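Local structure of sugar fermentation stimulation protein homolog (Pyrococcus furiosus, 4DAV) at residues Cys123-Ile128 with Gly167-Ile172; Glu95-Leu100 with Ile221-Glu226; Pro9-Ile14 with Arg27-Ile32; Glu131-Val136 with Ile172-Ala177. The protein probably binds DNA, combining an N-terminal OB domain with a nuclease-like domain of the PDDEXK type. The protein carries 1 engineered substitution. All blocks are in the same frame, centred on the assembly; numbering follows the deposited sequence.

From the N terminus, interaction 3 closes first: the beta hairpin of strands 11-20 and 23-28 returns R27-I32 onto P9-I14, twelve residues lying between, within the OB part of the chain. The other three reach the large mixed sheet of the PDDEXK part. Interaction 2 closes the longest loop, bringing I221-E226 back beside E95-L100, and interactions 1 and 4 are nested inside it. Those two cross along the chain: both lie on strands 127-139 and 170-176, share I172 and meet where M171 O lies 3.0 Å from E131 N. Interaction 1 also touches interaction 2, with L100 CD2 4.0 Å from M171 CE. The centres of interactions 1 and 3 lie about 43 Å apart.

Interaction 1 of 4, residues Cys123-Ile128 with Gly167-Ile172; sequences CSKGEI and GKRAMI
I128 packs its terminal methyl between R169 and M171, and this is the tight part of the contact. With CG1 anti to the backbone N (chi1 -171°) and the chain extended beyond it, CD1 is carried to one face of the R169 guanidinium, 3.8 Å above its plane and displaced toward the rim. The same CD1 meets M171 CE at 3.3 Å, shorter than usual for two methyl carbons, so the exact value is doubtful although the packing is close. Nearer the backbone, I128 CG1 lies 3.9 Å from R169 CB, while E127 O sits 3.5 Å from that same CB. R169 folds at chi3 (65°), which turns its guanidinium along the first segment toward the C123-G126 turn. There the packing is looser. K125 CD comes to the guanidinium edge, 4.1 Å from R169 NH1, and C123 SG approaches NH1 obliquely at 4.0 Å. On the solvent side, E127 OE1 and K168 NZ stand 4.2 Å apart, oppositely charged but too distant for a salt bridge. No hydrogen bond joins the two segments; R169 NH2 instead forms a salt bridge with E207, which helps fix the group that I128 covers. The contact lies at the entry to the parallel pairing of strands 127-139 and 170-176. Beyond it, F129 bonds through its backbone to R169 and M171, I128 bonds to I121 of strand 115-122, and A170 and I172 turn onto L160 of helix 151-165, while M171 rests on E207 and R209 of strand 207-215.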
loop_
_atom_site.group_PDB
_atom_site.type_symbol
_atom_site.label_atom_id
_atom_site.label_comp_id
_atom_site.label_asym_id
_atom_site.label_seq_id
_atom_site.Cartn_x
_atom_site.Cartn_y
_atom_site.Cartn_z
ATOM N N CYS A 123 -18.410 -9.356 -7.325
ATOM C CA CYS A 123 -18.218 -10.808 -7.357
ATOM C C CYS A 123 -19.334 -11.477 -8.161
ATOM O O CYS A 123 -20.270 -10.814 -8.615
ATOM C CB CYS A 123 -18.209 -11.386 -5.933
ATOM S SG CYS A 123 -16.825 -10.872 -4.894
ATOM N N SER A 124 -19.219 -12.791 -8.336
ATOM C CA SER A 124 -20.313 -13.602 -8.868
ATOM C C SER A 124 -21.458 -13.606 -7.858
ATOM O O SER A 124 -22.628 -13.508 -8.230
ATOM C CB SER A 124 -19.843 -15.035 -9.138
ATOM O OG SER A 124 -20.725 -15.708 -10.021
ATOM N N LYS A 125 -21.103 -13.696 -6.576
ATOM C CA LYS A 125 -22.082 -13.674 -5.487
ATOM C C LYS A 125 -22.791 -12.315 -5.439
ATOM O O LYS A 125 -23.953 -12.210 -5.830
ATOM C CB LYS A 125 -21.430 -13.997 -4.127
ATOM C CG LYS A 125 -20.508 -15.227 -4.116
ATOM C CD LYS A 125 -19.025 -14.841 -4.198
ATOM C CE LYS A 125 -18.186 -15.929 -4.867
ATOM N NZ LYS A 125 -16.843 -15.437 -5.277
ATOM N N GLY A 126 -22.086 -11.274 -4.994
ATOM C CA GLY A 126 -22.677 -9.941 -4.871
ATOM C C GLY A 126 -21.669 -8.805 -4.815
ATOM O O GLY A 126 -20.547 -8.920 -5.312
ATOM N N GLU A 127 -22.089 -7.705 -4.194
ATOM C CA GLU A 127 -21.311 -6.470 -4.124
ATOM C C GLU A 127 -20.336 -6.541 -2.946
ATOM O O GLU A 127 -20.697 -7.039 -1.881
ATOM C CB GLU A 127 -22.265 -5.278 -3.942
ATOM C CG GLU A 127 -21.891 -4.021 -4.712
ATOM C CD GLU A 127 -22.889 -2.890 -4.507
ATOM O OE1 GLU A 127 -23.366 -2.714 -3.362
ATOM O OE2 GLU A 127 -23.191 -2.168 -5.486
ATOM N N ILE A 128 -19.113 -6.044 -3.132
ATOM C CA ILE A 128 -18.129 -5.982 -2.037
ATOM C C ILE A 128 -17.332 -4.667 -2.033
ATOM O O ILE A 128 -16.938 -4.152 -3.084
ATOM C CB ILE A 128 -17.160 -7.185 -2.072
ATOM C CG1 ILE A 128 -16.298 -7.213 -0.807
ATOM C CG2 ILE A 128 -16.294 -7.144 -3.313
ATOM C CD1 ILE A 128 -15.457 -8.460 -0.673
ATOM N N GLY A 167 -25.297 -5.493 7.372
ATOM C CA GLY A 167 -25.560 -6.468 6.310
ATOM C C GLY A 167 -24.929 -6.198 4.954
ATOM O O GLY A 167 -25.558 -6.446 3.918
ATOM N N LYS A 168 -23.690 -5.701 4.956
ATOM C CA LYS A 168 -22.938 -5.450 3.719
ATOM C C LYS A 168 -21.546 -6.090 3.788
ATOM O O LYS A 168 -20.942 -6.157 4.859
ATOM C CB LYS A 168 -22.781 -3.948 3.463
ATOM C CG LYS A 168 -24.065 -3.119 3.572
ATOM C CD LYS A 168 -25.074 -3.443 2.470
ATOM C CE LYS A 168 -24.617 -2.971 1.092
ATOM N NZ LYS A 168 -25.685 -3.180 0.075
ATOM N N ARG A 169 -21.050 -6.557 2.643
ATOM C CA ARG A 169 -19.698 -7.108 2.547
ATOM C C ARG A 169 -18.658 -5.976 2.527
ATOM O O ARG A 169 -18.741 -5.062 1.696
ATOM C CB ARG A 169 -19.546 -7.960 1.283
ATOM C CG ARG A 169 -20.460 -9.178 1.219
ATOM C CD ARG A 169 -19.957 -10.187 0.191
ATOM N NE ARG A 169 -18.662 -10.759 0.577
ATOM C CZ ARG A 169 -17.940 -11.594 -0.171
ATOM N NH1 ARG A 169 -18.368 -11.979 -1.373
ATOM N NH2 ARG A 169 -16.773 -12.046 0.285
ATOM N N ALA A 170 -17.690 -6.049 3.442
ATOM C CA ALA A 170 -16.642 -5.040 3.575
ATOM C C ALA A 170 -15.287 -5.703 3.870
ATOM O O ALA A 170 -15.166 -6.476 4.823
ATOM C CB ALA A 170 -17.006 -4.061 4.682
ATOM N N MET A 171 -14.282 -5.395 3.047
ATOM C CA MET A 171 -12.946 -5.994 3.160
ATOM C C MET A 171 -11.869 -4.916 3.324
ATOM O O MET A 171 -12.033 -3.781 2.870
ATOM C CB MET A 171 -12.636 -6.857 1.926
ATOM C CG MET A 171 -11.423 -7.778 2.098
ATOM S SD MET A 171 -10.927 -8.736 0.643
ATOM C CE MET A 171 -12.462 -9.512 0.148
ATOM N N ILE A 172 -10.773 -5.275 3.986
ATOM C CA ILE A 172 -9.603 -4.409 4.055
ATOM C C ILE A 172 -8.344 -5.216 3.736
ATOM O O ILE A 172 -8.071 -6.239 4.369
ATOM C CB ILE A 172 -9.500 -3.689 5.414
ATOM C CG1 ILE A 172 -8.306 -2.727 5.423
ATOM C CG2 ILE A 172 -9.395 -4.689 6.543
ATOM C CD1 ILE A 172 -8.363 -1.706 6.528
#

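Interaction 2 of 4, residues Glu95-Leu100 with Ile221-Glu226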
loop_
_atom_site.group_PDB
_atom_site.type_symbol
_atom_site.label_atom_id
_atom_site.label_comp_id
_atom_site.label_asym_id
_atom_site.label_seq_id
_atom_site.Cartn_x
_atom_site.Cartn_y
_atom_site.Cartn_z
ATOM N N GLU A 95 -6.810 -12.731 -10.986
ATOM C CA GLU A 95 -7.423 -13.698 -10.065
ATOM C C GLU A 95 -6.366 -14.563 -9.362
ATOM O O GLU A 95 -6.440 -15.793 -9.369
ATOM C CB GLU A 95 -8.480 -14.566 -10.786
ATOM C CG GLU A 95 -9.550 -13.757 -11.545
ATOM C CD GLU A 95 -10.621 -14.623 -12.219
ATOM O OE1 GLU A 95 -10.753 -15.814 -11.868
ATOM O OE2 GLU A 95 -11.345 -14.106 -13.101
ATOM N N LEU A 96 -5.387 -13.900 -8.751
ATOM C CA LEU A 96 -4.323 -14.577 -8.014
ATOM C C LEU A 96 -4.659 -14.681 -6.533
ATOM O O LEU A 96 -3.917 -15.301 -5.774
ATOM C CB LEU A 96 -2.997 -13.828 -8.181
ATOM C CG LEU A 96 -2.438 -13.760 -9.606
ATOM C CD1 LEU A 96 -1.366 -12.680 -9.721
ATOM C CD2 LEU A 96 -1.892 -15.119 -10.047
ATOM N N LEU A 97 -5.769 -14.070 -6.126
ATOM C CA LEU A 97 -6.194 -14.044 -4.727
ATOM C C LEU A 97 -7.381 -15.006 -4.543
ATOM O O LEU A 97 -8.328 -14.972 -5.334
ATOM C CB LEU A 97 -6.589 -12.610 -4.350
ATOM C CG LEU A 97 -6.672 -12.214 -2.876
ATOM C CD1 LEU A 97 -5.310 -12.317 -2.212
ATOM C CD2 LEU A 97 -7.223 -10.808 -2.751
ATOM N N PRO A 98 -7.336 -15.864 -3.498
ATOM C CA PRO A 98 -8.340 -16.924 -3.331
ATOM C C PRO A 98 -9.738 -16.407 -3.011
ATOM O O PRO A 98 -10.730 -17.034 -3.378
ATOM C CB PRO A 98 -7.804 -17.722 -2.138
ATOM C CG PRO A 98 -7.080 -16.722 -1.330
ATOM C CD PRO A 98 -6.431 -15.799 -2.334
ATOM N N GLU A 99 -9.803 -15.262 -2.340
ATOM C CA GLU A 99 -11.067 -14.692 -1.891
ATOM C C GLU A 99 -11.883 -14.115 -3.060
ATOM O O GLU A 99 -13.105 -13.968 -2.961
ATOM C CB GLU A 99 -10.804 -13.591 -0.858
ATOM C CG GLU A 99 -9.888 -13.993 0.316
ATOM C CD GLU A 99 -10.594 -14.782 1.412
ATOM O OE1 GLU A 99 -11.836 -14.933 1.362
ATOM O OE2 GLU A 99 -9.896 -15.240 2.345
ATOM N N LEU A 100 -11.202 -13.789 -4.160
ATOM C CA LEU A 100 -11.805 -13.058 -5.265
ATOM C C LEU A 100 -11.440 -13.700 -6.605
ATOM O O LEU A 100 -10.997 -13.017 -7.526
ATOM C CB LEU A 100 -11.320 -11.602 -5.228
ATOM C CG LEU A 100 -11.483 -10.827 -3.908
ATOM C CD1 LEU A 100 -10.326 -9.865 -3.698
ATOM C CD2 LEU A 100 -12.814 -10.087 -3.842
ATOM N N ILE A 221 7.644 -6.086 -10.595
ATOM C CA ILE A 221 6.877 -6.132 -9.362
ATOM C C ILE A 221 6.375 -7.565 -9.154
ATOM O O ILE A 221 5.679 -8.120 -10.017
ATOM C CB ILE A 221 5.693 -5.156 -9.401
ATOM C CG1 ILE A 221 6.188 -3.705 -9.446
ATOM C CG2 ILE A 221 4.778 -5.354 -8.187
ATOM C CD1 ILE A 221 5.045 -2.684 -9.400
ATOM N N ILE A 222 6.741 -8.148 -8.007
ATOM C CA ILE A 222 6.496 -9.564 -7.710
ATOM C C ILE A 222 5.463 -9.694 -6.611
ATOM O O ILE A 222 5.602 -9.065 -5.569
ATOM C CB ILE A 222 7.782 -10.272 -7.187
ATOM C CG1 ILE A 222 8.922 -10.218 -8.211
ATOM C CG2 ILE A 222 7.486 -11.744 -6.821
ATOM C CD1 ILE A 222 8.667 -11.032 -9.448
ATOM N N TYR A 223 4.444 -10.523 -6.840
ATOM C CA TYR A 223 3.493 -10.919 -5.792
ATOM C C TYR A 223 3.974 -12.236 -5.159
ATOM O O TYR A 223 4.252 -13.194 -5.869
ATOM C CB TYR A 223 2.079 -11.062 -6.375
ATOM C CG TYR A 223 1.043 -11.583 -5.395
ATOM C CD1 TYR A 223 0.869 -10.981 -4.152
ATOM C CD2 TYR A 223 0.225 -12.670 -5.719
ATOM C CE1 TYR A 223 -0.063 -11.452 -3.247
ATOM C CE2 TYR A 223 -0.723 -13.156 -4.811
ATOM C CZ TYR A 223 -0.860 -12.540 -3.580
ATOM O OH TYR A 223 -1.789 -12.994 -2.671
ATOM N N ARG A 224 4.087 -12.271 -3.830
ATOM C CA ARG A 224 4.634 -13.437 -3.119
ATOM C C ARG A 224 3.565 -14.292 -2.423
ATOM O O ARG A 224 3.882 -15.345 -1.883
ATOM C CB ARG A 224 5.664 -12.994 -2.074
ATOM C CG ARG A 224 6.955 -12.416 -2.638
ATOM C CD ARG A 224 8.023 -12.286 -1.564
ATOM N NE ARG A 224 7.488 -11.789 -0.296
ATOM C CZ ARG A 224 7.314 -10.510 0.043
ATOM N NH1 ARG A 224 7.644 -9.521 -0.776
ATOM N NH2 ARG A 224 6.812 -10.220 1.237
ATOM N N GLY A 225 2.316 -13.842 -2.423
ATOM C CA GLY A 225 1.226 -14.577 -1.784
ATOM C C GLY A 225 0.656 -13.810 -0.612
ATOM O O GLY A 225 1.061 -12.678 -0.342
ATOM N N GLU A 226 -0.288 -14.421 0.092
ATOM C CA GLU A 226 -0.894 -13.783 1.257
ATOM C C GLU A 226 0.056 -13.796 2.459
ATOM O O GLU A 226 0.883 -14.690 2.607
ATOM C CB GLU A 226 -2.224 -14.446 1.619
ATOM C CG GLU A 226 -3.355 -14.116 0.648
ATOM C CD GLU A 226 -4.741 -14.266 1.269
ATOM O OE1 GLU A 226 -4.966 -13.701 2.368
ATOM O OE2 GLU A 226 -5.609 -14.931 0.651
#
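L96 and L97 meet Y223 where the chain, having left helix 81-94 through a Schellman motif at E95, runs past strand 220-229 of the PDDEXK-type sheet. The touching parts head in nearly the same direction, 24° apart, yet no hydrogen bond links them; the contact is van der Waals packing, mostly of side chains. L96 O lies at the edge of the Y223 ring, close to its plane and 4.0 Å from CE2; L96 CB is 4.1 Å from the same CE2. L97 crosses the ring's long direction at about a right angle, putting CD1 3.6 Å from Y223 OH. Its CG is anti to the backbone N (chi1 -162°), which also brings CD1 to 3.9 Å from E226 OE2. That oxygen stands only 3.0 Å from P98 CG, short for a carbon-oxygen pair and best read with caution. Further out, I91 of helix 81-94 and L211 of strand 207-215 both pack on L97 and on Y223, and L4 of strand 2-6 touches L96 and Y223. E99 forms a salt bridge with R209, whose side chain E226 also touches. Y223 has its ring under its own strand: G225 N sits 3.4 Å above the ring plane, over its centre.

Interaction 3 of 4, residues Pro9-Ile14 with Arg27-Ile32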
loop_
_atom_site.group_PDB
_atom_site.type_symbol
_atom_site.label_atom_id
_atom_site.label_comp_id
_atom_site.label_asym_id
_atom_site.label_seq_id
_atom_site.Cartn_x
_atom_site.Cartn_y
_atom_site.Cartn_z
ATOM N N PRO A 9 11.164 3.322 -17.375
ATOM C CA PRO A 9 12.459 2.879 -16.881
ATOM C C PRO A 9 12.501 3.080 -15.356
ATOM O O PRO A 9 11.638 3.774 -14.811
ATOM C CB PRO A 9 13.445 3.806 -17.581
ATOM C CG PRO A 9 12.673 5.000 -17.975
ATOM C CD PRO A 9 11.219 4.695 -17.897
ATOM N N LEU A 10 13.471 2.457 -14.687
ATOM C CA LEU A 10 13.618 2.561 -13.240
ATOM C C LEU A 10 15.058 2.899 -12.872
ATOM O O LEU A 10 15.983 2.142 -13.177
ATOM C CB LEU A 10 13.181 1.270 -12.568
ATOM C CG LEU A 10 13.113 1.348 -11.053
ATOM C CD1 LEU A 10 11.907 2.181 -10.612
ATOM C CD2 LEU A 10 13.101 -0.041 -10.443
ATOM N N PHE A 11 15.237 4.047 -12.217
ATOM C CA PHE A 11 16.563 4.556 -11.888
ATOM C C PHE A 11 16.855 4.583 -10.378
ATOM O O PHE A 11 16.091 5.159 -9.591
ATOM C CB PHE A 11 16.765 5.973 -12.422
ATOM C CG PHE A 11 16.580 6.116 -13.913
ATOM C CD1 PHE A 11 17.168 5.213 -14.808
ATOM C CD2 PHE A 11 15.856 7.180 -14.427
ATOM C CE1 PHE A 11 17.006 5.362 -16.189
ATOM C CE2 PHE A 11 15.685 7.340 -15.804
ATOM C CZ PHE A 11 16.270 6.436 -16.690
ATOM N N PRO A 12 17.996 4.010 -9.991
ATOM C CA PRO A 12 18.600 4.235 -8.701
ATOM C C PRO A 12 18.863 5.703 -8.426
ATOM O O PRO A 12 19.347 6.424 -9.289
ATOM C CB PRO A 12 19.935 3.474 -8.804
ATOM C CG PRO A 12 19.665 2.387 -9.743
ATOM C CD PRO A 12 18.716 2.978 -10.761
ATOM N N CYS A 13 18.541 6.149 -7.223
ATOM C CA CYS A 13 18.868 7.506 -6.815
ATOM C C CYS A 13 19.387 7.464 -5.392
ATOM O O CYS A 13 19.184 6.480 -4.674
ATOM C CB CYS A 13 17.656 8.434 -6.954
ATOM S SG CYS A 13 16.180 7.970 -5.976
ATOM N N ILE A 14 20.093 8.513 -5.007
ATOM C CA ILE A 14 20.405 8.745 -3.603
ATOM C C ILE A 14 19.418 9.762 -3.063
ATOM O O ILE A 14 19.325 10.879 -3.592
ATOM C CB ILE A 14 21.832 9.267 -3.430
ATOM C CG1 ILE A 14 22.818 8.166 -3.863
ATOM C CG2 ILE A 14 22.052 9.654 -1.981
ATOM C CD1 ILE A 14 24.064 8.705 -4.505
ATOM N N ARG A 27 19.357 12.498 -5.757
ATOM C CA ARG A 27 20.437 12.697 -6.714
ATOM C C ARG A 27 20.398 11.564 -7.712
ATOM O O ARG A 27 20.496 10.407 -7.326
ATOM C CB ARG A 27 21.816 12.766 -6.033
ATOM C CG ARG A 27 22.964 12.633 -7.036
ATOM C CD ARG A 27 24.236 13.295 -6.587
ATOM N NE ARG A 27 24.766 12.730 -5.343
ATOM C CZ ARG A 27 25.440 11.585 -5.250
ATOM N NH1 ARG A 27 25.646 10.840 -6.327
ATOM N NH2 ARG A 27 25.894 11.169 -4.067
ATOM N N ILE A 28 20.231 11.910 -8.983
ATOM C CA ILE A 28 20.282 10.950 -10.078
ATOM C C ILE A 28 21.358 11.406 -11.065
ATOM O O ILE A 28 21.263 12.507 -11.607
ATOM C CB ILE A 28 18.951 10.883 -10.843
ATOM C CG1 ILE A 28 17.791 10.518 -9.921
ATOM C CG2 ILE A 28 19.042 9.852 -11.975
ATOM C CD1 ILE A 28 16.454 10.457 -10.637
ATOM N N LYS A 29 22.377 10.574 -11.281
ATOM C CA LYS A 29 23.421 10.852 -12.282
ATOM C C LYS A 29 24.063 12.206 -12.055
ATOM O O LYS A 29 23.992 13.061 -12.930
ATOM C CB LYS A 29 22.846 10.871 -13.714
ATOM C CG LYS A 29 21.934 9.711 -14.135
ATOM C CD LYS A 29 21.211 10.066 -15.460
ATOM C CE LYS A 29 20.229 8.982 -15.933
ATOM N NZ LYS A 29 19.633 9.299 -17.281
ATOM N N GLU A 30 24.658 12.429 -10.890
ATOM C CA GLU A 30 25.248 13.728 -10.567
ATOM C C GLU A 30 24.259 14.910 -10.467
ATOM O O GLU A 30 24.632 15.958 -9.955
ATOM C CB GLU A 30 26.355 14.113 -11.578
ATOM C CG GLU A 30 27.674 13.341 -11.474
ATOM C CD GLU A 30 28.762 13.905 -12.401
ATOM O OE1 GLU A 30 28.476 14.842 -13.186
ATOM O OE2 GLU A 30 29.915 13.419 -12.354
ATOM N N ARG A 31 23.022 14.776 -10.955
ATOM C CA ARG A 31 22.049 15.896 -10.886
ATOM C C ARG A 31 21.098 15.783 -9.684
ATOM O O ARG A 31 20.650 14.696 -9.343
ATOM C CB ARG A 31 21.214 15.959 -12.172
ATOM C CG ARG A 31 22.029 15.942 -13.469
ATOM C CD ARG A 31 21.136 16.130 -14.710
ATOM N NE ARG A 31 21.810 15.718 -15.948
ATOM C CZ ARG A 31 21.250 15.720 -17.162
ATOM N NH1 ARG A 31 19.992 16.117 -17.338
ATOM N NH2 ARG A 31 21.956 15.324 -18.215
ATOM N N ILE A 32 20.759 16.922 -9.093
ATOM C CA ILE A 32 19.736 17.017 -8.051
ATOM C C ILE A 32 18.349 17.242 -8.693
ATOM O O ILE A 32 18.161 18.171 -9.454
ATOM C CB ILE A 32 20.060 18.165 -7.092
ATOM C CG1 ILE A 32 21.336 17.853 -6.315
ATOM C CG2 ILE A 32 18.904 18.421 -6.108
ATOM C CD1 ILE A 32 21.765 19.009 -5.435
HETATM O O HOH W 1 22.300 7.874 -8.287
#
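The beta hairpin of strands 11-20 and 23-28, part of the OB-type sheet, is joined here by I14 and R27, an antiparallel hydrogen-bonded pair. I14 N gives its hydrogen to R27 O at 3.0 Å, and R27 N returns one to I14 O at 2.7 Å; both bonds are nearly straight, with N-H...O angles of 162° and 164°. Both side chains rise from the same face of the sheet, side by side. R27 bends at chi3 (61°), turning a guanidinium face to I14 CD1; the modelled separation, 3.1 Å from CD1 to R27 NH2, is too short to be trusted in detail. One residue along, C13 CB packs against I28 CG1 at 3.6 Å, and C13 CA approaches R27 O at 3.4 Å in a CA-H...O contact. Beyond the I14-R27 pair, toward the turn, no further backbone hydrogen bond joins the two segments; a water donates to R27 O and, weakly, to P12 O, spanning the strands. I28 to R31 form a type I' turn, and from its first corner the extended K29 chain reaches back to F11: NZ stands 4.8 Å from the ring centroid and over its face, a cation-pi contact. The turn leads directly into strand 31-36. On its other edge strand 11-20 bonds to strand 52-57, with F11 paired to C55 and C13 to G53, while F11 and I28 both rest on Y65 of strand 65-72.

Interaction 4 of 4, residues Glu131-Val136 with Ile172-Ala177; sequences ETKSAV and IVFIGA
K133 lays its CB obliquely against the ring of F174, 3.6 Å from CD1, on a sheet face that E131 and I172 share. On the same side of the ring as K133 CB, I172 CG1 stands 4.2 Å above the F174 ring plane, displaced toward the rim. K133 bends at chi2 (-66°), which takes its amine off the ring and toward E131, where NZ and OE2 form a 3.6 Å salt bridge. E131-T132-K133 fits the E-x-K part of the PD-(D/E)xK signature, consistent with the nearby bound nucleic acid, about 5 Å away between nearest atoms. T132 and V173 face the opposite side of the sheet. Parallel pairing fixes this register: V173 N bonds to E131 O (2.8 Å), K133 N to V173 O (3.0 Å), and I175 N to K133 O (2.6 Å). The last bond, A135 N to I175 O, comes from 40° above the carbonyl plane, as the pair ends at the inverse gamma turn centred on G176. There V136 CG1 meets A177 CB at 4.0 Å. F88 of helix 81-94 packs on T132 and V173; on the other face L160 of helix 151-165 touches E131 and I172, F184 stacks on F174, and strand 207-215 runs beside strand 170-176.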
loop_
_atom_site.group_PDB
_atom_site.type_symbol
_atom_site.label_atom_id
_atom_site.label_comp_id
_atom_site.label_asym_id
_atom_site.label_seq_id
_atom_site.Cartn_x
_atom_site.Cartn_y
_atom_site.Cartn_z
ATOM N N GLU A 131 -11.223 -1.732 0.898
ATOM C CA GLU A 131 -10.312 -0.643 1.232
ATOM C C GLU A 131 -8.905 -1.230 1.339
ATOM O O GLU A 131 -8.735 -2.310 1.911
ATOM C CB GLU A 131 -10.712 -0.021 2.568
ATOM C CG GLU A 131 -9.817 1.131 3.044
ATOM C CD GLU A 131 -10.140 2.469 2.397
ATOM O OE1 GLU A 131 -10.877 2.502 1.391
ATOM O OE2 GLU A 131 -9.646 3.500 2.900
ATOM N N THR A 132 -7.913 -0.534 0.769
ATOM C CA THR A 132 -6.514 -0.956 0.846
ATOM C C THR A 132 -5.723 -0.039 1.754
ATOM O O THR A 132 -6.041 1.139 1.879
ATOM C CB THR A 132 -5.824 -0.944 -0.528
ATOM O OG1 THR A 132 -5.886 0.374 -1.084
ATOM C CG2 THR A 132 -6.473 -1.965 -1.471
ATOM N N LYS A 133 -4.697 -0.595 2.395
ATOM C CA LYS A 133 -3.757 0.196 3.184
ATOM C C LYS A 133 -2.313 -0.279 3.010
ATOM O O LYS A 133 -2.041 -1.468 2.873
ATOM C CB LYS A 133 -4.152 0.209 4.664
ATOM C CG LYS A 133 -5.485 0.933 4.979
ATOM C CD LYS A 133 -5.436 2.441 4.698
ATOM C CE LYS A 133 -6.816 3.079 4.836
ATOM N NZ LYS A 133 -6.786 4.571 4.757
ATOM N N SER A 134 -1.400 0.686 3.002
ATOM C CA SER A 134 0.024 0.437 2.810
ATOM C C SER A 134 0.590 -0.090 4.105
ATOM O O SER A 134 0.431 0.542 5.127
ATOM C CB SER A 134 0.747 1.743 2.431
ATOM O OG SER A 134 2.160 1.568 2.387
ATOM N N ALA A 135 1.239 -1.246 4.070
ATOM C CA ALA A 135 1.906 -1.774 5.253
ATOM C C ALA A 135 3.367 -1.977 4.940
ATOM O O ALA A 135 3.787 -3.083 4.595
ATOM C CB ALA A 135 1.266 -3.082 5.701
ATOM N N VAL A 136 4.142 -0.903 5.045
ATOM C CA VAL A 136 5.577 -0.968 4.742
ATOM C C VAL A 136 6.458 -0.671 5.962
ATOM O O VAL A 136 7.672 -0.561 5.836
ATOM C CB VAL A 136 5.957 -0.072 3.513
ATOM C CG1 VAL A 136 5.300 -0.616 2.254
ATOM C CG2 VAL A 136 5.578 1.383 3.740
ATOM N N ILE A 172 -10.773 -5.275 3.986
ATOM C CA ILE A 172 -9.603 -4.409 4.055
ATOM C C ILE A 172 -8.344 -5.216 3.736
ATOM O O ILE A 172 -8.071 -6.239 4.369
ATOM C CB ILE A 172 -9.500 -3.689 5.414
ATOM C CG1 ILE A 172 -8.306 -2.727 5.423
ATOM C CG2 ILE A 172 -9.395 -4.689 6.543
ATOM C CD1 ILE A 172 -8.363 -1.706 6.528
ATOM N N VAL A 173 -7.599 -4.748 2.734
ATOM C CA VAL A 173 -6.405 -5.426 2.230
ATOM C C VAL A 173 -5.142 -4.622 2.537
ATOM O O VAL A 173 -4.925 -3.552 1.965
ATOM C CB VAL A 173 -6.493 -5.618 0.703
ATOM C CG1 VAL A 173 -5.267 -6.341 0.187
ATOM C CG2 VAL A 173 -7.760 -6.374 0.335
ATOM N N PHE A 174 -4.305 -5.140 3.431
ATOM C CA PHE A 174 -3.042 -4.489 3.750
ATOM C C PHE A 174 -2.007 -4.885 2.706
ATOM O O PHE A 174 -1.782 -6.065 2.465
ATOM C CB PHE A 174 -2.590 -4.838 5.172
ATOM C CG PHE A 174 -3.439 -4.201 6.239
ATOM C CD1 PHE A 174 -3.360 -2.837 6.475
ATOM C CD2 PHE A 174 -4.344 -4.956 6.982
ATOM C CE1 PHE A 174 -4.147 -2.229 7.427
ATOM C CE2 PHE A 174 -5.141 -4.354 7.953
ATOM C CZ PHE A 174 -5.041 -2.989 8.174
ATOM N N ILE A 175 -1.412 -3.898 2.041
ATOM C CA ILE A 175 -0.394 -4.188 1.039
ATOM C C ILE A 175 0.965 -4.186 1.728
ATOM O O ILE A 175 1.504 -3.132 2.077
ATOM C CB ILE A 175 -0.396 -3.185 -0.120
ATOM C CG1 ILE A 175 -1.813 -2.947 -0.643
ATOM C CG2 ILE A 175 0.503 -3.690 -1.248
ATOM C CD1 ILE A 175 -2.499 -4.208 -1.114
ATOM N N GLY A 176 1.492 -5.382 1.947
ATOM C CA GLY A 176 2.803 -5.563 2.549
ATOM C C GLY A 176 3.846 -5.503 1.459
ATOM O O GLY A 176 4.420 -6.526 1.071
ATOM N N ALA A 177 4.098 -4.296 0.961
ATOM C CA ALA A 177 4.991 -4.116 -0.174
ATOM C C ALA A 177 6.430 -4.032 0.299
ATOM O O ALA A 177 7.118 -3.054 0.031
ATOM C CB ALA A 177 4.601 -2.892 -0.966
#